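Long-range contacts in L-threonine dehydrogenase (Flavobacterium frigidimaris, PDB 2YY7), which probably oxidises L-threonine at its 3-hydroxyl with NAD as cofactor, as a short-chain dehydrogenase/reductase related to UDP-galactose 4-epimerase: residues Y73-L78 against F114-I119; D164-R169 against I224-A229; I8-Q13 against V31-I36; T19-K24 against A219-I224. One frame throughout, in Å; residues are numbered along the deposited sequence.

How the contacts relate
All four contacts belong to one Rossmann-type domain, yet each answers to its place in it. Contacts 1 and 3, whose touching residues are all buried, lie where parallel strands of the central sheet end, and both touch NAD; 73-78 is hydrogen-bonded to 8-13 through M75 N and I8 O. Contacts 2 and 4 both use helix 216-228, whose I226 and M227 meet strand 164-174 in contact 2 and whose I220 and I224 meet helix 13-26 in contact 4. Contact 1 is mostly aromatic and sulfur packing beside one sheet bond. Contact 3 is largely polar, contact 2 turns on a buried arginine, and contact 4 is apolar, with a partly exposed margin at K21 and D221.

Contact 1: Y73-L78 against F114-I119; sequences YLMAAL and FWPSSI. With NAD (nicotinamide-adenine-dinucleotide), chain E.
At the carboxyl edge of a Rossmann sheet, beside the NAD pocket, Y73 and F114 form a parallel bridge and set their rings on the same face. The rings lie obliquely, centroids 5.8 Å apart, with Y73 CD1 resting 3.6 Å from F114 CB. L74 N gives its hydrogen to F114 O at 3.1 Å. Bent at chi2 and chi3, M75 curls back so that SD meets the edge of the F114 ring near its plane, 4.0 Å from CE2, a Met-aromatic contact. Past this bridge the two neighbouring strands of the Rossmann fold part, and the segments that follow them line the cofactor site: P116 CG reaches NAD O4D at 3.5 Å, and A76 CB lies 3.6 Å from NAD C4A of the adenine. With an alanine at F114, the Y73 ring and M75 sulfur would probably lose the surface they share and be freer to shift. On the other face, L74 and W115 run side by side and point the same way, CD2 of L74 being 3.9 Å from W115 CD1. T223 and M227 of helix 216-228 pack against both Y73 and F114.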
# COMPACT_ATOMS: atom_id res chain seq x y z
N TYR A 73 10.01 -13.33 14.73
CA TYR A 73 10.75 -12.32 13.98
C TYR A 73 10.68 -12.83 12.54
O TYR A 73 11.38 -13.78 12.18
CB TYR A 73 12.21 -12.24 14.44
CG TYR A 73 12.42 -11.67 15.83
CD1 TYR A 73 13.04 -10.43 16.01
CD2 TYR A 73 12.01 -12.38 16.96
CE1 TYR A 73 13.26 -9.91 17.29
CE2 TYR A 73 12.22 -11.87 18.25
CZ TYR A 73 12.84 -10.63 18.41
OH TYR A 73 13.05 -10.13 19.67
N LEU A 74 9.82 -12.22 11.73
CA LEU A 74 9.64 -12.61 10.33
C LEU A 74 10.60 -11.84 9.43
O LEU A 74 10.34 -10.70 9.04
CB LEU A 74 8.20 -12.34 9.89
CG LEU A 74 7.82 -12.54 8.42
CD1 LEU A 74 8.06 -13.98 8.00
CD2 LEU A 74 6.37 -12.17 8.22
N MET A 75 11.71 -12.48 9.09
CA MET A 75 12.73 -11.85 8.27
C MET A 75 12.69 -12.29 6.82
O MET A 75 13.32 -11.66 5.97
CB MET A 75 14.11 -12.17 8.85
CG MET A 75 14.21 -11.95 10.35
SD MET A 75 13.73 -10.28 10.85
CE MET A 75 15.27 -9.40 10.59
N ALA A 76 11.95 -13.35 6.52
CA ALA A 76 11.87 -13.85 5.15
C ALA A 76 11.12 -12.92 4.20
O ALA A 76 10.04 -12.43 4.52
CB ALA A 76 11.22 -15.25 5.14
N ALA A 77 11.71 -12.69 3.03
CA ALA A 77 11.14 -11.83 2.00
C ALA A 77 12.19 -11.64 0.93
O ALA A 77 13.36 -11.93 1.16
CB ALA A 77 10.77 -10.47 2.58
N LEU A 78 11.78 -11.19 -0.25
CA LEU A 78 12.72 -10.90 -1.33
C LEU A 78 13.02 -9.40 -1.22
O LEU A 78 12.12 -8.61 -0.95
CB LEU A 78 12.11 -11.21 -2.70
CG LEU A 78 11.81 -12.68 -3.03
CD1 LEU A 78 11.50 -12.82 -4.51
CD2 LEU A 78 13.01 -13.55 -2.68
N PHE A 114 7.87 -9.13 15.35
CA PHE A 114 8.78 -8.13 14.83
C PHE A 114 8.78 -8.40 13.34
O PHE A 114 8.97 -9.53 12.90
CB PHE A 114 10.23 -8.28 15.31
CG PHE A 114 11.17 -7.33 14.59
CD1 PHE A 114 11.18 -5.97 14.90
CD2 PHE A 114 11.95 -7.78 13.52
CE1 PHE A 114 11.94 -5.07 14.15
CE2 PHE A 114 12.72 -6.89 12.77
CZ PHE A 114 12.71 -5.53 13.08
N TRP A 115 8.53 -7.35 12.56
CA TRP A 115 8.52 -7.46 11.11
C TRP A 115 9.18 -6.19 10.61
O TRP A 115 8.72 -5.08 10.89
CB TRP A 115 7.09 -7.54 10.59
CG TRP A 115 7.03 -7.45 9.09
CD1 TRP A 115 7.35 -8.43 8.19
CD2 TRP A 115 6.71 -6.29 8.32
NE1 TRP A 115 7.26 -7.95 6.91
CE2 TRP A 115 6.87 -6.63 6.96
CE3 TRP A 115 6.32 -4.99 8.65
CZ2 TRP A 115 6.64 -5.72 5.93
CZ3 TRP A 115 6.09 -4.07 7.62
CH2 TRP A 115 6.25 -4.45 6.28
N PRO A 116 10.29 -6.32 9.87
CA PRO A 116 10.96 -5.12 9.38
C PRO A 116 10.45 -4.59 8.06
O PRO A 116 10.11 -5.35 7.15
CB PRO A 116 12.41 -5.58 9.28
CG PRO A 116 12.24 -6.98 8.73
CD PRO A 116 11.09 -7.53 9.58
N SER A 117 10.37 -3.26 7.98
CA SER A 117 9.96 -2.59 6.77
C SER A 117 11.29 -2.15 6.18
O SER A 117 12.34 -2.72 6.52
CB SER A 117 9.10 -1.36 7.08
OG SER A 117 8.69 -0.71 5.89
N SER A 118 11.27 -1.14 5.32
CA SER A 118 12.50 -0.65 4.71
C SER A 118 12.37 0.79 4.22
O SER A 118 11.26 1.29 4.03
CB SER A 118 12.87 -1.56 3.52
OG SER A 118 13.89 -0.97 2.74
N ILE A 119 13.50 1.45 4.03
CA ILE A 119 13.49 2.81 3.52
C ILE A 119 12.92 2.77 2.10
O ILE A 119 12.66 3.80 1.49
CB ILE A 119 14.92 3.40 3.46
CG1 ILE A 119 15.85 2.43 2.72
CG2 ILE A 119 15.41 3.72 4.86
CD1 ILE A 119 17.22 3.02 2.39
PA NAD E . 18.22 -12.12 3.04
O1A NAD E . 19.69 -12.06 3.28
O2A NAD E . 17.81 -12.19 1.62
O5B NAD E . 17.55 -13.24 3.94
C5B NAD E . 16.28 -13.74 3.65
C4B NAD E . 16.17 -15.15 4.19
O4B NAD E . 14.81 -15.56 4.05
C3B NAD E . 17.06 -16.14 3.42
O3B NAD E . 17.90 -16.90 4.31
C2B NAD E . 16.05 -16.98 2.63
O2B NAD E . 16.49 -18.32 2.43
C1B NAD E . 14.81 -16.89 3.54
N9A NAD E . 13.57 -17.23 2.83
C8A NAD E . 13.21 -16.83 1.55
N7A NAD E . 12.01 -17.37 1.26
C5A NAD E . 11.62 -18.07 2.35
C6A NAD E . 10.49 -18.85 2.58
N6A NAD E . 9.61 -19.05 1.62
N1A NAD E . 10.36 -19.49 3.78
C2A NAD E . 11.32 -19.38 4.77
N3A NAD E . 12.47 -18.63 4.55
C4A NAD E . 12.59 -18.00 3.33
O3 NAD E . 17.55 -10.77 3.59
PN NAD E . 17.97 -9.84 4.85
O1N NAD E . 18.33 -10.66 6.06
O2N NAD E . 18.86 -8.78 4.30
O5D NAD E . 16.56 -9.11 5.17
C5D NAD E . 15.65 -9.64 6.15
C4D NAD E . 14.45 -8.67 6.29
O4D NAD E . 14.91 -7.36 6.55
C3D NAD E . 13.60 -8.55 5.02
O3D NAD E . 12.25 -8.34 5.40
C2D NAD E . 14.10 -7.28 4.39
O2D NAD E . 13.11 -6.80 3.50
C1D NAD E . 14.39 -6.40 5.60
N1N NAD E . 15.35 -5.33 5.25
C2N NAD E . 16.66 -5.66 4.97
C3N NAD E . 17.56 -4.65 4.64
C7N NAD E . 19.02 -4.95 4.44
O7N NAD E . 19.80 -3.88 4.04
N7N NAD E . 19.53 -6.19 4.60
C4N NAD E . 17.12 -3.31 4.56
C5N NAD E . 15.79 -3.00 4.87
C6N NAD E . 14.91 -4.01 5.19
O HOH W 1 7.48 -10.48 4.66

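Contact 2: D164-R169 against I224-A229; sequences DVRSIR and INIMKA
R166 reaches from its strand to the C-terminal end of helix 216-228, and its polar bonds dominate the contact. NH1 donates twice: to A229 O at 2.7 Å, and to I226 O at 2.8 Å, the latter within the carbonyl plane. Both acceptors sit at the edge of the guanidinium, near its plane. The other side of the group is taken by D164, two residues earlier in the chain, in a side-on salt bridge: R166 NE meets D164 OD1 at 2.9 Å with an N-H...O angle of 175°, while NH2 goes to the syn lone pair of OD2. Water 2 joins R166 NH2 to A229 O.

The apolar contacts flank this polar core. The arginine chain is straight from CG to NE, and its CD passes 4.0 Å from M227 SD. I226, its CG1 anti to the backbone N (chi1 -172°), brings CD1 against the strand, 3.8 Å from I168 CG2; these two isoleucines run antiparallel, side against side. I234 and Y240 also pack against I226.

Strand and helix are thus joined within the Rossmann-type domain by a charge set against a helix C-terminus. A leucine at R166 would probably leave D164 without its mate and the carbonyls of I226 and A229 without these donors. The positive guanidinium is likely to be favoured by the helix dipole as well as by the carboxylate, and with five bonds, water included, fixing its plane, it has little freedom to turn.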
# COMPACT_ATOMS: atom_id res chain seq x y z
N ASP A 164 0.26 -7.20 19.04
CA ASP A 164 1.49 -6.49 19.39
C ASP A 164 2.52 -6.76 18.28
O ASP A 164 3.26 -7.74 18.34
CB ASP A 164 2.05 -7.00 20.72
CG ASP A 164 3.23 -6.17 21.23
OD1 ASP A 164 3.74 -5.31 20.48
OD2 ASP A 164 3.64 -6.38 22.38
N VAL A 165 2.53 -5.90 17.27
CA VAL A 165 3.48 -6.05 16.16
C VAL A 165 4.34 -4.79 16.10
O VAL A 165 3.82 -3.67 16.05
CB VAL A 165 2.75 -6.27 14.81
CG1 VAL A 165 1.70 -5.19 14.59
CG2 VAL A 165 3.77 -6.28 13.67
N ARG A 166 5.65 -4.98 16.10
CA ARG A 166 6.59 -3.87 16.08
C ARG A 166 7.44 -3.92 14.83
O ARG A 166 7.82 -4.99 14.36
CB ARG A 166 7.46 -3.94 17.34
CG ARG A 166 6.60 -4.20 18.58
CD ARG A 166 7.38 -4.19 19.88
NE ARG A 166 6.48 -4.50 20.99
CZ ARG A 166 6.81 -4.42 22.28
NH1 ARG A 166 8.02 -4.04 22.64
NH2 ARG A 166 5.91 -4.73 23.21
N SER A 167 7.74 -2.74 14.28
CA SER A 167 8.52 -2.66 13.05
C SER A 167 9.43 -1.44 12.95
O SER A 167 9.21 -0.42 13.59
CB SER A 167 7.56 -2.64 11.86
OG SER A 167 8.27 -2.60 10.63
N ILE A 168 10.48 -1.58 12.14
CA ILE A 168 11.41 -0.50 11.88
C ILE A 168 11.78 -0.52 10.40
O ILE A 168 11.88 -1.58 9.78
CB ILE A 168 12.70 -0.58 12.75
CG1 ILE A 168 13.36 -1.95 12.61
CG2 ILE A 168 12.36 -0.32 14.22
CD1 ILE A 168 14.53 -2.14 13.57
N ARG A 169 11.95 0.66 9.83
CA ARG A 169 12.31 0.79 8.43
C ARG A 169 13.84 0.81 8.33
O ARG A 169 14.45 1.88 8.29
CB ARG A 169 11.71 2.09 7.86
CG ARG A 169 10.17 2.12 7.85
CD ARG A 169 9.64 3.55 7.64
NE ARG A 169 8.18 3.61 7.59
CZ ARG A 169 7.46 4.70 7.87
NH1 ARG A 169 8.07 5.83 8.22
NH2 ARG A 169 6.14 4.66 7.82
N ILE A 224 16.29 -5.77 18.67
CA ILE A 224 16.11 -6.33 20.00
C ILE A 224 15.53 -5.33 20.99
O ILE A 224 14.66 -5.67 21.78
CB ILE A 224 17.45 -6.87 20.54
CG1 ILE A 224 17.95 -8.01 19.64
CG2 ILE A 224 17.30 -7.32 21.99
CD1 ILE A 224 19.30 -8.55 20.03
N ASN A 225 16.02 -4.10 20.95
CA ASN A 225 15.55 -3.08 21.88
C ASN A 225 14.08 -2.69 21.70
O ASN A 225 13.37 -2.52 22.69
CB ASN A 225 16.44 -1.84 21.82
CG ASN A 225 17.81 -2.09 22.43
OD1 ASN A 225 17.99 -3.01 23.21
ND2 ASN A 225 18.78 -1.25 22.08
N ILE A 226 13.62 -2.54 20.46
CA ILE A 226 12.22 -2.18 20.26
C ILE A 226 11.31 -3.32 20.72
O ILE A 226 10.20 -3.10 21.20
CB ILE A 226 11.91 -1.82 18.78
CG1 ILE A 226 10.48 -1.27 18.67
CG2 ILE A 226 12.06 -3.05 17.90
CD1 ILE A 226 10.12 -0.70 17.31
N MET A 227 11.80 -4.55 20.57
CA MET A 227 11.03 -5.73 20.97
C MET A 227 10.99 -5.94 22.48
O MET A 227 9.98 -6.41 23.02
CB MET A 227 11.58 -6.98 20.28
CG MET A 227 11.15 -7.12 18.82
SD MET A 227 9.37 -7.44 18.65
CE MET A 227 9.35 -9.21 18.69
N LYS A 228 12.08 -5.61 23.18
CA LYS A 228 12.10 -5.80 24.64
C LYS A 228 11.48 -4.62 25.39
O LYS A 228 11.20 -4.72 26.58
CB LYS A 228 13.53 -6.01 25.14
CG LYS A 228 14.41 -4.78 25.03
CD LYS A 228 15.65 -4.90 25.91
CE LYS A 228 16.51 -6.10 25.54
NZ LYS A 228 17.76 -6.15 26.35
N ALA A 229 11.26 -3.51 24.69
CA ALA A 229 10.68 -2.33 25.32
C ALA A 229 9.25 -2.56 25.78
O ALA A 229 8.52 -3.36 25.20
CB ALA A 229 10.74 -1.15 24.37
O HOH W 2 6.94 -5.72 25.92

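Contact 3: I8-Q13 against V31-I36; sequences IGACGQ and VIASDI. With NAD (nicotinamide-adenine-dinucleotide), chain E.
The side chain of D35 points toward the glycine-rich loop 8-13, the dinucleotide-binding turn that follows the first strand of a Rossmann fold. With CG anti to its own backbone N (chi1 -160°), its carboxylate comes between the loop and the adenosine ribose of NAD. OD1 accepts from NAD O2B and OD2 from NAD O3B, each at 2.7 Å, the two-pronged grip of an acidic residue closing the second strand in NAD-binding Rossmann domains. OD2 also takes C11 N at 3.1 Å, reached from above the carboxylate plane, while C11 SG lies beside D35 CB. Farther back, the methyls of A10 and A33 meet at 3.5 Å, and S34 OG, which is hydrogen-bonded to I7 O, rests against I8 CA. Glycines give the cofactor room: a side chain on G9 would run into NAD O4B, and one on G12 into O5B. After the type I turn from G9 to G12, Q13 N donates to NAD O1A at 2.8 Å, where the loop leads into the helix. The backbone of the strand holds the loop through S34 O, which G9 N and A10 N approach from opposite faces of its plane, at 2.7 and 2.9 Å.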
# COMPACT_ATOMS: atom_id res chain seq x y z
N ILE A 8 12.13 -16.54 11.45
CA ILE A 8 11.83 -17.06 10.12
C ILE A 8 12.75 -16.33 9.15
O ILE A 8 12.74 -15.10 9.08
CB ILE A 8 10.35 -16.81 9.77
CG1 ILE A 8 9.46 -17.45 10.84
CG2 ILE A 8 10.02 -17.41 8.40
CD1 ILE A 8 7.97 -17.24 10.60
N GLY A 9 13.55 -17.10 8.41
CA GLY A 9 14.51 -16.53 7.48
C GLY A 9 15.79 -16.25 8.24
O GLY A 9 16.46 -15.25 8.01
N ALA A 10 16.13 -17.16 9.15
CA ALA A 10 17.30 -17.02 10.02
C ALA A 10 18.66 -17.11 9.34
O ALA A 10 19.67 -16.70 9.92
CB ALA A 10 17.23 -18.05 11.15
N CYS A 11 18.70 -17.64 8.12
CA CYS A 11 19.95 -17.77 7.39
C CYS A 11 20.32 -16.54 6.57
O CYS A 11 21.36 -16.51 5.91
CB CYS A 11 19.89 -19.02 6.50
SG CYS A 11 19.73 -20.57 7.44
N GLY A 12 19.47 -15.52 6.62
CA GLY A 12 19.72 -14.31 5.86
C GLY A 12 20.80 -13.42 6.44
O GLY A 12 21.39 -13.72 7.49
N GLN A 13 21.07 -12.31 5.76
CA GLN A 13 22.08 -11.36 6.19
C GLN A 13 21.82 -10.87 7.62
O GLN A 13 22.75 -10.79 8.42
CB GLN A 13 22.14 -10.15 5.24
CG GLN A 13 23.38 -9.27 5.46
CD GLN A 13 23.27 -7.88 4.84
OE1 GLN A 13 24.24 -7.14 4.77
NE2 GLN A 13 22.07 -7.52 4.40
N VAL A 31 15.78 -19.81 21.32
CA VAL A 31 15.69 -19.19 20.00
C VAL A 31 15.74 -20.27 18.92
O VAL A 31 16.75 -20.95 18.75
CB VAL A 31 16.85 -18.20 19.77
CG1 VAL A 31 16.65 -17.47 18.45
CG2 VAL A 31 16.93 -17.21 20.93
N ILE A 32 14.63 -20.42 18.20
CA ILE A 32 14.54 -21.41 17.13
C ILE A 32 14.78 -20.73 15.79
O ILE A 32 14.09 -19.78 15.45
CB ILE A 32 13.14 -22.07 17.10
CG1 ILE A 32 12.72 -22.53 18.50
CG2 ILE A 32 13.13 -23.24 16.12
CD1 ILE A 32 13.62 -23.57 19.13
N ALA A 33 15.76 -21.22 15.04
CA ALA A 33 16.07 -20.66 13.73
C ALA A 33 15.35 -21.48 12.67
O ALA A 33 15.34 -22.71 12.73
CB ALA A 33 17.58 -20.70 13.48
N SER A 34 14.73 -20.80 11.70
CA SER A 34 14.01 -21.49 10.64
C SER A 34 14.25 -20.77 9.32
O SER A 34 14.42 -19.55 9.29
CB SER A 34 12.51 -21.55 10.93
OG SER A 34 11.92 -20.26 10.95
N ASP A 35 14.27 -21.53 8.24
CA ASP A 35 14.52 -20.98 6.92
C ASP A 35 14.13 -22.05 5.89
O ASP A 35 14.00 -23.23 6.24
CB ASP A 35 16.00 -20.64 6.80
CG ASP A 35 16.28 -19.65 5.69
OD1 ASP A 35 16.23 -20.05 4.50
OD2 ASP A 35 16.55 -18.47 6.00
N ILE A 36 13.92 -21.64 4.64
CA ILE A 36 13.55 -22.62 3.63
C ILE A 36 14.82 -23.31 3.12
O ILE A 36 14.76 -24.41 2.58
CB ILE A 36 12.78 -21.96 2.45
CG1 ILE A 36 12.20 -23.05 1.55
CG2 ILE A 36 13.70 -21.04 1.66
CD1 ILE A 36 11.07 -22.58 0.66
PA NAD E . 18.22 -12.12 3.04
O1A NAD E . 19.69 -12.06 3.28
O2A NAD E . 17.81 -12.19 1.62
O5B NAD E . 17.55 -13.24 3.94
C5B NAD E . 16.28 -13.74 3.65
C4B NAD E . 16.17 -15.15 4.19
O4B NAD E . 14.81 -15.56 4.05
C3B NAD E . 17.06 -16.14 3.42
O3B NAD E . 17.90 -16.90 4.31
C2B NAD E . 16.05 -16.98 2.63
O2B NAD E . 16.49 -18.32 2.43
C1B NAD E . 14.81 -16.89 3.54
N9A NAD E . 13.57 -17.23 2.83
C8A NAD E . 13.21 -16.83 1.55
N7A NAD E . 12.01 -17.37 1.26
C5A NAD E . 11.62 -18.07 2.35
C6A NAD E . 10.49 -18.85 2.58
N6A NAD E . 9.61 -19.05 1.62
N1A NAD E . 10.36 -19.49 3.78
C2A NAD E . 11.32 -19.38 4.77
N3A NAD E . 12.47 -18.63 4.55
C4A NAD E . 12.59 -18.00 3.33
O3 NAD E . 17.55 -10.77 3.59
PN NAD E . 17.97 -9.84 4.85
O1N NAD E . 18.33 -10.66 6.06
O2N NAD E . 18.86 -8.78 4.30
O5D NAD E . 16.56 -9.11 5.17
C5D NAD E . 15.65 -9.64 6.15
C4D NAD E . 14.45 -8.67 6.29
O4D NAD E . 14.91 -7.36 6.55
C3D NAD E . 13.60 -8.55 5.02
O3D NAD E . 12.25 -8.34 5.40
C2D NAD E . 14.10 -7.28 4.39
O2D NAD E . 13.11 -6.80 3.50
C1D NAD E . 14.39 -6.40 5.60
N1N NAD E . 15.35 -5.33 5.25
C2N NAD E . 16.66 -5.66 4.97
C3N NAD E . 17.56 -4.65 4.64
C7N NAD E . 19.02 -4.95 4.44
O7N NAD E . 19.80 -3.88 4.04
N7N NAD E . 19.53 -6.19 4.60
C4N NAD E . 17.12 -3.31 4.56
C5N NAD E . 15.79 -3.00 4.87
C6N NAD E . 14.91 -4.01 5.19

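Contact 4: T19-K24 against A219-I224; sequences TQKLRK and AIDATI
K21 has CG anti to the backbone N (chi1 -176°), which sets CB and CG across the isoleucines of the facing helix, I220 obliquely and I224 at about a right angle; the bend at chi2 (61°) then turns the CD-CE-NZ arm. I220 and I224 share one first torsion, CG1 anti to the carbonyl carbon and CG2 anti to the backbone N, but offer different branches. The CG2 methyl of I220 meets K21 CB at 3.8 Å, whereas I224 presents CG1, with L22 CD1 at 3.5 Å, and these two side chains pass one another head to tail; the local fit around L22 and I224 is uncertain. Helices 13-26 and 216-228 meet here on one side of the Rossmann sheet, their segments inclined at 52° with axes 10.6 Å apart at closest approach. Helix 13-26 is the one that follows the dinucleotide-binding loop, and I220 also packs on its I14, E17 and L18. Toward the sheet, L22 rests on I5 and I7 of the first strand. At the more exposed margin, K21 NZ and D221 OD2 are 5.0 Å apart, too far for a salt bridge, although their opposite charges may still attract weakly.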
# COMPACT_ATOMS: atom_id res chain seq x y z
N THR A 19 19.92 -14.03 15.20
CA THR A 19 19.80 -15.31 15.90
C THR A 19 20.91 -15.46 16.94
O THR A 19 20.65 -15.89 18.07
CB THR A 19 19.87 -16.49 14.90
OG1 THR A 19 18.81 -16.38 13.94
CG2 THR A 19 19.74 -17.82 15.64
N GLN A 20 22.13 -15.12 16.57
CA GLN A 20 23.27 -15.23 17.48
C GLN A 20 23.11 -14.34 18.70
O GLN A 20 23.28 -14.79 19.83
CB GLN A 20 24.57 -14.88 16.75
CG GLN A 20 25.83 -15.12 17.58
CD GLN A 20 27.11 -14.75 16.83
OE1 GLN A 20 27.30 -13.60 16.44
NE2 GLN A 20 27.99 -15.73 16.64
N LYS A 21 22.76 -13.08 18.46
CA LYS A 21 22.59 -12.12 19.55
C LYS A 21 21.44 -12.52 20.48
O LYS A 21 21.57 -12.44 21.70
CB LYS A 21 22.34 -10.73 18.98
CG LYS A 21 22.22 -9.63 20.03
CD LYS A 21 23.49 -9.48 20.86
CE LYS A 21 23.34 -8.34 21.86
NZ LYS A 21 24.54 -8.19 22.72
N LEU A 22 20.32 -12.94 19.91
CA LEU A 22 19.18 -13.35 20.71
C LEU A 22 19.53 -14.55 21.59
O LEU A 22 19.13 -14.63 22.74
CB LEU A 22 18.00 -13.68 19.79
CG LEU A 22 16.79 -12.74 19.76
CD1 LEU A 22 17.16 -11.34 20.19
CD2 LEU A 22 16.21 -12.75 18.34
N ARG A 23 20.30 -15.49 21.03
CA ARG A 23 20.70 -16.68 21.77
C ARG A 23 21.64 -16.35 22.93
O ARG A 23 21.64 -17.05 23.95
CB ARG A 23 21.34 -17.71 20.83
CG ARG A 23 20.30 -18.45 19.99
CD ARG A 23 20.90 -19.39 18.97
NE ARG A 23 19.86 -20.23 18.37
CZ ARG A 23 20.01 -20.94 17.26
NH1 ARG A 23 21.17 -20.92 16.60
NH2 ARG A 23 19.01 -21.68 16.81
N LYS A 24 22.44 -15.30 22.79
CA LYS A 24 23.35 -14.88 23.84
C LYS A 24 22.57 -14.24 24.98
O LYS A 24 22.90 -14.40 26.15
CB LYS A 24 24.37 -13.87 23.30
CG LYS A 24 25.38 -14.45 22.33
CD LYS A 24 26.29 -13.38 21.73
CE LYS A 24 27.13 -12.67 22.78
NZ LYS A 24 26.33 -11.73 23.62
N ALA A 219 21.68 -2.30 13.62
CA ALA A 219 20.39 -2.81 13.17
C ALA A 219 19.89 -3.88 14.14
O ALA A 219 18.71 -3.91 14.48
CB ALA A 219 20.51 -3.38 11.77
N ILE A 220 20.79 -4.75 14.60
CA ILE A 220 20.42 -5.81 15.53
C ILE A 220 20.01 -5.24 16.90
O ILE A 220 19.03 -5.68 17.49
CB ILE A 220 21.58 -6.80 15.73
CG1 ILE A 220 21.94 -7.45 14.39
CG2 ILE A 220 21.20 -7.86 16.77
CD1 ILE A 220 20.79 -8.19 13.73
N ASP A 221 20.77 -4.28 17.40
CA ASP A 221 20.45 -3.68 18.69
C ASP A 221 19.07 -3.02 18.61
O ASP A 221 18.26 -3.14 19.53
CB ASP A 221 21.51 -2.64 19.07
CG ASP A 221 22.80 -3.28 19.56
OD1 ASP A 221 23.83 -2.57 19.65
OD2 ASP A 221 22.79 -4.49 19.86
N ALA A 222 18.80 -2.35 17.50
CA ALA A 222 17.53 -1.69 17.29
C ALA A 222 16.39 -2.70 17.34
O ALA A 222 15.40 -2.50 18.04
CB ALA A 222 17.52 -0.97 15.93
N THR A 223 16.56 -3.79 16.60
CA THR A 223 15.56 -4.85 16.54
C THR A 223 15.25 -5.42 17.92
O THR A 223 14.08 -5.54 18.30
CB THR A 223 16.04 -6.00 15.63
OG1 THR A 223 16.31 -5.49 14.32
CG2 THR A 223 14.97 -7.09 15.54
N ILE A 224 16.29 -5.77 18.67
CA ILE A 224 16.11 -6.33 20.00
C ILE A 224 15.53 -5.33 20.99
O ILE A 224 14.66 -5.67 21.78
CB ILE A 224 17.45 -6.87 20.54
CG1 ILE A 224 17.95 -8.01 19.64
CG2 ILE A 224 17.30 -7.32 21.99
CD1 ILE A 224 19.30 -8.55 20.03